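Local atomic coordinates of cobalamin biosynthesis protein (cbiD) (PDB entry 1SR8), a protein that probably methylates C-1 of cobalt-precorrin-5B with S-adenosyl-L-methionine to form cobalt-precorrin-6A, a step in the anaerobic route to adenosylcobalamin. Residues A[208-213]-A[227-232]; A[247-252]-A[275-280]. One frame throughout, in Å; residues are numbered along the deposited sequence.

Both contacts belong to one four-stranded parallel sheet with strand order 231-234, 210-214, 248-253, 278-281, and they follow each other in series along the chain. Coming from the N terminus, contact 1 closes first: strand 210-214 runs into helix 217-226 and the chain returns at 227-232 to pair along one edge of the sheet. Only afterwards does 247-252 enter, on the other side of 210-214, and contact 2 closes once helices 255-262 and 265-273 have been passed. The two centres lie about 10 Å apart. Strands 210-214 and 248-253 are neighbours, with Ala212 and Phe227 of contact 1 packing on Ile250 of contact 2.

Contact 1: A[208-213]-A[227-232]; sequences YHRIAI and FPEYQP
Gln231 lays its side chain over one face of the Tyr208 ring, with CG 3.4 Å from the ring centroid and almost exactly on the ring normal, a CH-pi contact. The Gln231 chain leaves with CG anti to the backbone N (chi1 -165°) and bends at chi2, which brings the amide over the ring as well; the two planes are 21° apart and stacked, with OE1 3.5 Å from Tyr208 CE1. At its far end the Tyr208 hydroxyl is hydrogen-bonded to the backbone N of Arg10, which ties the N-terminal region to this edge of the sheet. With an alanine in place of Tyr208, the Gln231 side chain is likely to lose the surface it lies on and be able to turn, and Arg10 N to lose its partner.

Next to this stack the backbones pair as parallel strands, in the beta-alpha-beta unit made by strand 210-214, helix 217-226 and strand 231-234. Gln231 N donates to Arg210 O at 2.9 Å, and Ala212 N donates to Gln231 O at 2.8 Å, so Gln231 is gripped through both its NH and its carbonyl. Ala212, on the other face of the sheet from Ile211 and Gln231, sets its CB 4.0 Å from Tyr230 CB and also touches Ala223 of the connecting helix.

A type I turn from Phe227 to Tyr230 brings the chain into the sheet. Here Arg210 CB packs 3.5 Å from Tyr230 CD1 and lies equally close to Glu229 O, which also accepts a bond from a water. The contact thus rests on backbone pairing and on a neutral amide stacked on an aromatic face; any attraction between the charges of Arg210 and Glu229, with NE 6.3 Å from OE1, is probably weak.

Contact 2: A[247-252]-A[275-280]; sequences GEKIIV and EGVRVV
Ile251 enters its contact with Val277 and Val279 from strand 248-253, which pairs in parallel with the edge strand 278-281 of the four-stranded sheet. Its CB lies 3.6 Å from Arg278 O and also meets Val279 CG2. Because CG1 is anti to the carbonyl carbon (chi1 -61°), that branch is directed to Val277, 3.9 Å from its CG1, and the Val277 side chain stands roughly perpendicular to that of Ile251. CG2 takes the other direction and touches Val279 CG1, while the tip, CD1, ends 3.8 Å from Val279 CG2. Leu258 and Trp261 of helix 255-262 touch Ile251, Leu258 reaches Val279 too, and helix 265-273 packs on this face through Ile268 and Ala272. On the reverse face Val252 and Val280 run alongside each other, with Val252 CG2 4.2 Å from Val280 CB. Val280 CG2 sits off-centre over one face of the Arg278 guanidinium, near its periphery.

The backbone of Ile251 binds through both its polar atoms: its N donates to Arg278 O at 2.9 Å, and its O accepts from Val280 N nearly along the C=O axis. On their N-terminal side a water bridges the backbones, accepting from Arg278 N at 2.7 Å and donating to Lys249 O.

Contact 1: A[208-213]-A[227-232]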
loop_
_atom_site.group_PDB
_atom_site.type_symbol
_atom_site.label_atom_id
_atom_site.label_comp_id
_atom_site.label_asym_id
_atom_site.label_seq_id
_atom_site.Cartn_x
_atom_site.Cartn_y
_atom_site.Cartn_z
ATOM N N TYR A 208 -22.606 6.688 5.622
ATOM C CA TYR A 208 -23.022 6.999 4.256
ATOM C C TYR A 208 -24.141 6.083 3.817
ATOM O O TYR A 208 -24.121 4.889 4.106
ATOM C CB TYR A 208 -21.830 6.834 3.305
ATOM C CG TYR A 208 -20.646 7.691 3.678
ATOM C CD1 TYR A 208 -20.550 9.004 3.225
ATOM C CD2 TYR A 208 -19.630 7.200 4.506
ATOM C CE1 TYR A 208 -19.472 9.817 3.579
ATOM C CE2 TYR A 208 -18.537 8.009 4.873
ATOM C CZ TYR A 208 -18.469 9.319 4.400
ATOM O OH TYR A 208 -17.410 10.138 4.728
ATOM N N HIS A 209 -25.118 6.639 3.112
ATOM C CA HIS A 209 -26.233 5.832 2.651
ATOM C C HIS A 209 -25.814 4.987 1.451
ATOM O O HIS A 209 -26.101 3.790 1.390
ATOM C CB HIS A 209 -27.432 6.712 2.280
ATOM C CG HIS A 209 -28.608 5.933 1.788
ATOM N ND1 HIS A 209 -29.251 4.994 2.564
ATOM C CD2 HIS A 209 -29.211 5.900 0.576
ATOM C CE1 HIS A 209 -30.198 4.411 1.850
ATOM N NE2 HIS A 209 -30.194 4.943 0.639
ATOM N N ARG A 210 -25.127 5.618 0.502
ATOM C CA ARG A 210 -24.667 4.930 -0.696
ATOM C C ARG A 210 -23.170 4.670 -0.585
ATOM O O ARG A 210 -22.401 5.570 -0.265
ATOM C CB ARG A 210 -24.963 5.785 -1.930
ATOM C CG ARG A 210 -26.409 6.258 -2.001
ATOM C CD ARG A 210 -26.728 6.990 -3.305
ATOM N NE ARG A 210 -28.088 7.537 -3.310
ATOM C CZ ARG A 210 -28.448 8.669 -2.701
ATOM N NH1 ARG A 210 -27.549 9.387 -2.040
ATOM N NH2 ARG A 210 -29.713 9.081 -2.739
ATOM N N ILE A 211 -22.760 3.433 -0.834
ATOM C CA ILE A 211 -21.339 3.095 -0.750
ATOM C C ILE A 211 -20.871 2.135 -1.842
ATOM O O ILE A 211 -21.586 1.199 -2.213
ATOM C CB ILE A 211 -20.975 2.448 0.626
ATOM C CG1 ILE A 211 -21.746 1.127 0.810
ATOM C CG2 ILE A 211 -21.251 3.432 1.751
ATOM C CD1 ILE A 211 -21.147 0.166 1.845
ATOM N N ALA A 212 -19.668 2.372 -2.351
ATOM C CA ALA A 212 -19.095 1.492 -3.358
ATOM C C ALA A 212 -18.126 0.530 -2.647
ATOM O O ALA A 212 -17.159 0.962 -2.017
ATOM C CB ALA A 212 -18.356 2.307 -4.414
ATOM N N ILE A 213 -18.411 -0.766 -2.724
ATOM C CA ILE A 213 -17.562 -1.791 -2.109
ATOM C C ILE A 213 -16.552 -2.237 -3.176
ATOM O O ILE A 213 -16.904 -2.974 -4.102
ATOM C CB ILE A 213 -18.403 -3.015 -1.662
ATOM C CG1 ILE A 213 -19.580 -2.551 -0.797
ATOM C CG2 ILE A 213 -17.531 -3.996 -0.877
ATOM C CD1 ILE A 213 -20.617 -3.631 -0.530
ATOM N N PHE A 227 -19.010 6.244 -10.306
ATOM C CA PHE A 227 -20.127 6.252 -9.367
ATOM C C PHE A 227 -19.854 7.276 -8.271
ATOM O O PHE A 227 -19.861 6.947 -7.086
ATOM C CB PHE A 227 -20.279 4.861 -8.758
ATOM C CG PHE A 227 -20.403 3.771 -9.777
ATOM C CD1 PHE A 227 -21.591 3.593 -10.487
ATOM C CD2 PHE A 227 -19.325 2.939 -10.052
ATOM C CE1 PHE A 227 -21.704 2.599 -11.463
ATOM C CE2 PHE A 227 -19.417 1.942 -11.020
ATOM C CZ PHE A 227 -20.612 1.770 -11.731
ATOM N N PRO A 228 -19.635 8.543 -8.656
ATOM C CA PRO A 228 -19.347 9.614 -7.700
ATOM C C PRO A 228 -20.251 9.746 -6.465
ATOM O O PRO A 228 -19.765 10.069 -5.383
ATOM C CB PRO A 228 -19.348 10.869 -8.584
ATOM C CG PRO A 228 -20.283 10.509 -9.701
ATOM C CD PRO A 228 -19.880 9.096 -10.001
ATOM N N GLU A 229 -21.547 9.482 -6.612
ATOM C CA GLU A 229 -22.472 9.618 -5.485
ATOM C C GLU A 229 -22.473 8.449 -4.484
ATOM O O GLU A 229 -23.343 8.364 -3.621
ATOM C CB GLU A 229 -23.898 9.877 -5.993
ATOM C CG GLU A 229 -24.621 8.679 -6.608
ATOM C CD GLU A 229 -24.145 8.318 -8.007
ATOM O OE1 GLU A 229 -24.898 7.619 -8.715
ATOM O OE2 GLU A 229 -23.025 8.711 -8.402
ATOM N N TYR A 230 -21.495 7.556 -4.609
ATOM C CA TYR A 230 -21.345 6.412 -3.705
ATOM C C TYR A 230 -20.044 6.633 -2.963
ATOM O O TYR A 230 -19.038 6.946 -3.596
ATOM C CB TYR A 230 -21.221 5.113 -4.495
ATOM C CG TYR A 230 -22.524 4.565 -4.991
ATOM C CD1 TYR A 230 -23.279 3.711 -4.197
ATOM C CD2 TYR A 230 -23.006 4.900 -6.253
ATOM C CE1 TYR A 230 -24.477 3.196 -4.639
ATOM C CE2 TYR A 230 -24.206 4.395 -6.709
ATOM C CZ TYR A 230 -24.939 3.539 -5.896
ATOM O OH TYR A 230 -26.134 3.017 -6.335
ATOM N N GLN A 231 -20.041 6.487 -1.643
ATOM C CA GLN A 231 -18.789 6.670 -0.909
ATOM C C GLN A 231 -17.918 5.432 -1.171
ATOM O O GLN A 231 -18.275 4.305 -0.793
ATOM C CB GLN A 231 -19.045 6.831 0.586
ATOM C CG GLN A 231 -17.844 7.374 1.359
ATOM C CD GLN A 231 -17.387 8.727 0.849
ATOM O OE1 GLN A 231 -18.194 9.521 0.369
ATOM N NE2 GLN A 231 -16.092 9.008 0.966
ATOM N N PRO A 232 -16.762 5.627 -1.830
ATOM C CA PRO A 232 -15.853 4.522 -2.148
ATOM C C PRO A 232 -15.036 3.991 -0.972
ATOM O O PRO A 232 -14.366 4.749 -0.259
ATOM C CB PRO A 232 -14.990 5.105 -3.266
ATOM C CG PRO A 232 -14.865 6.539 -2.866
ATOM C CD PRO A 232 -16.257 6.906 -2.368
HETATM O O HOH W 1 -25.223 9.830 -2.501
#

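Contact 2: A[247-252]-A[275-280]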
loop_
_atom_site.group_PDB
_atom_site.type_symbol
_atom_site.label_atom_id
_atom_site.label_comp_id
_atom_site.label_asym_id
_atom_site.label_seq_id
_atom_site.Cartn_x
_atom_site.Cartn_y
_atom_site.Cartn_z
ATOM N N GLY A 247 -27.661 0.466 3.568
ATOM C CA GLY A 247 -28.046 1.422 2.540
ATOM C C GLY A 247 -27.888 0.947 1.111
ATOM O O GLY A 247 -28.110 -0.221 0.807
ATOM N N GLU A 248 -27.519 1.870 0.227
ATOM C CA GLU A 248 -27.299 1.574 -1.192
ATOM C C GLU A 248 -25.852 1.118 -1.438
ATOM O O GLU A 248 -24.899 1.873 -1.227
ATOM C CB GLU A 248 -27.587 2.815 -2.047
ATOM C CG GLU A 248 -29.044 3.220 -2.107
ATOM C CD GLU A 248 -29.903 2.159 -2.744
ATOM O OE1 GLU A 248 -29.567 1.720 -3.866
ATOM O OE2 GLU A 248 -30.913 1.763 -2.126
ATOM N N LYS A 249 -25.704 -0.112 -1.910
ATOM C CA LYS A 249 -24.389 -0.685 -2.158
ATOM C C LYS A 249 -24.135 -1.068 -3.599
ATOM O O LYS A 249 -25.025 -1.528 -4.309
ATOM C CB LYS A 249 -24.206 -1.932 -1.299
ATOM C CG LYS A 249 -24.246 -1.661 0.175
ATOM C CD LYS A 249 -24.797 -2.851 0.915
ATOM C CE LYS A 249 -26.279 -2.995 0.656
ATOM N NZ LYS A 249 -26.902 -3.918 1.634
ATOM N N ILE A 250 -22.900 -0.877 -4.027
ATOM C CA ILE A 250 -22.512 -1.255 -5.368
ATOM C C ILE A 250 -21.150 -1.935 -5.212
ATOM O O ILE A 250 -20.317 -1.489 -4.425
ATOM C CB ILE A 250 -22.435 -0.012 -6.310
ATOM C CG1 ILE A 250 -22.536 -0.464 -7.767
ATOM C CG2 ILE A 250 -21.137 0.766 -6.094
ATOM C CD1 ILE A 250 -22.609 0.685 -8.752
ATOM N N ILE A 251 -20.948 -3.044 -5.918
ATOM C CA ILE A 251 -19.678 -3.762 -5.851
ATOM C C ILE A 251 -18.855 -3.505 -7.109
ATOM O O ILE A 251 -19.328 -3.715 -8.225
ATOM C CB ILE A 251 -19.893 -5.287 -5.705
ATOM C CG1 ILE A 251 -20.651 -5.579 -4.407
ATOM C CG2 ILE A 251 -18.547 -6.005 -5.719
ATOM C CD1 ILE A 251 -21.004 -7.030 -4.214
ATOM N N VAL A 252 -17.628 -3.033 -6.922
ATOM C CA VAL A 252 -16.726 -2.759 -8.037
ATOM C C VAL A 252 -15.401 -3.472 -7.764
ATOM O O VAL A 252 -14.804 -3.300 -6.699
ATOM C CB VAL A 252 -16.459 -1.243 -8.188
ATOM C CG1 VAL A 252 -15.597 -0.984 -9.421
ATOM C CG2 VAL A 252 -17.784 -0.485 -8.263
ATOM N N GLU A 275 -27.886 -11.212 -4.144
ATOM C CA GLU A 275 -27.751 -10.328 -2.992
ATOM C C GLU A 275 -28.501 -9.031 -3.250
ATOM O O GLU A 275 -28.641 -8.202 -2.358
ATOM C CB GLU A 275 -26.281 -9.999 -2.747
ATOM C CG GLU A 275 -25.426 -11.154 -2.262
ATOM C CD GLU A 275 -25.651 -11.460 -0.803
ATOM O OE1 GLU A 275 -26.068 -10.540 -0.064
ATOM O OE2 GLU A 275 -25.395 -12.611 -0.391
ATOM N N GLY A 276 -28.967 -8.854 -4.480
ATOM C CA GLY A 276 -29.688 -7.643 -4.828
ATOM C C GLY A 276 -28.764 -6.449 -4.969
ATOM O O GLY A 276 -29.195 -5.298 -4.843
ATOM N N VAL A 277 -27.488 -6.725 -5.235
ATOM C CA VAL A 277 -26.479 -5.682 -5.394
ATOM C C VAL A 277 -25.709 -5.839 -6.702
ATOM O O VAL A 277 -25.225 -6.922 -7.035
ATOM C CB VAL A 277 -25.479 -5.701 -4.221
ATOM C CG1 VAL A 277 -24.467 -4.584 -4.380
ATOM C CG2 VAL A 277 -26.222 -5.541 -2.913
ATOM N N ARG A 278 -25.601 -4.745 -7.444
ATOM C CA ARG A 278 -24.898 -4.767 -8.709
ATOM C C ARG A 278 -23.406 -4.991 -8.490
ATOM O O ARG A 278 -22.822 -4.444 -7.554
ATOM C CB ARG A 278 -25.102 -3.444 -9.453
ATOM C CG ARG A 278 -24.428 -3.407 -10.812
ATOM C CD ARG A 278 -24.520 -2.041 -11.454
ATOM N NE ARG A 278 -23.888 -2.032 -12.771
ATOM C CZ ARG A 278 -23.740 -0.946 -13.521
ATOM N NH1 ARG A 278 -24.183 0.222 -13.082
ATOM N NH2 ARG A 278 -23.142 -1.023 -14.705
ATOM N N VAL A 279 -22.804 -5.809 -9.356
ATOM C CA VAL A 279 -21.369 -6.086 -9.308
ATOM C C VAL A 279 -20.748 -5.638 -10.627
ATOM O O VAL A 279 -21.063 -6.187 -11.683
ATOM C CB VAL A 279 -21.066 -7.583 -9.130
ATOM C CG1 VAL A 279 -19.564 -7.805 -9.123
ATOM C CG2 VAL A 279 -21.669 -8.083 -7.838
ATOM N N VAL A 280 -19.885 -4.627 -10.558
ATOM C CA VAL A 280 -19.201 -4.100 -11.733
ATOM C C VAL A 280 -17.805 -4.706 -11.815
ATOM O O VAL A 280 -16.931 -4.409 -10.996
ATOM C CB VAL A 280 -19.055 -2.567 -11.664
ATOM C CG1 VAL A 280 -18.363 -2.060 -12.912
ATOM C CG2 VAL A 280 -20.419 -1.919 -11.496
HETATM O O HOH W 2 -26.727 -2.333 -6.807
#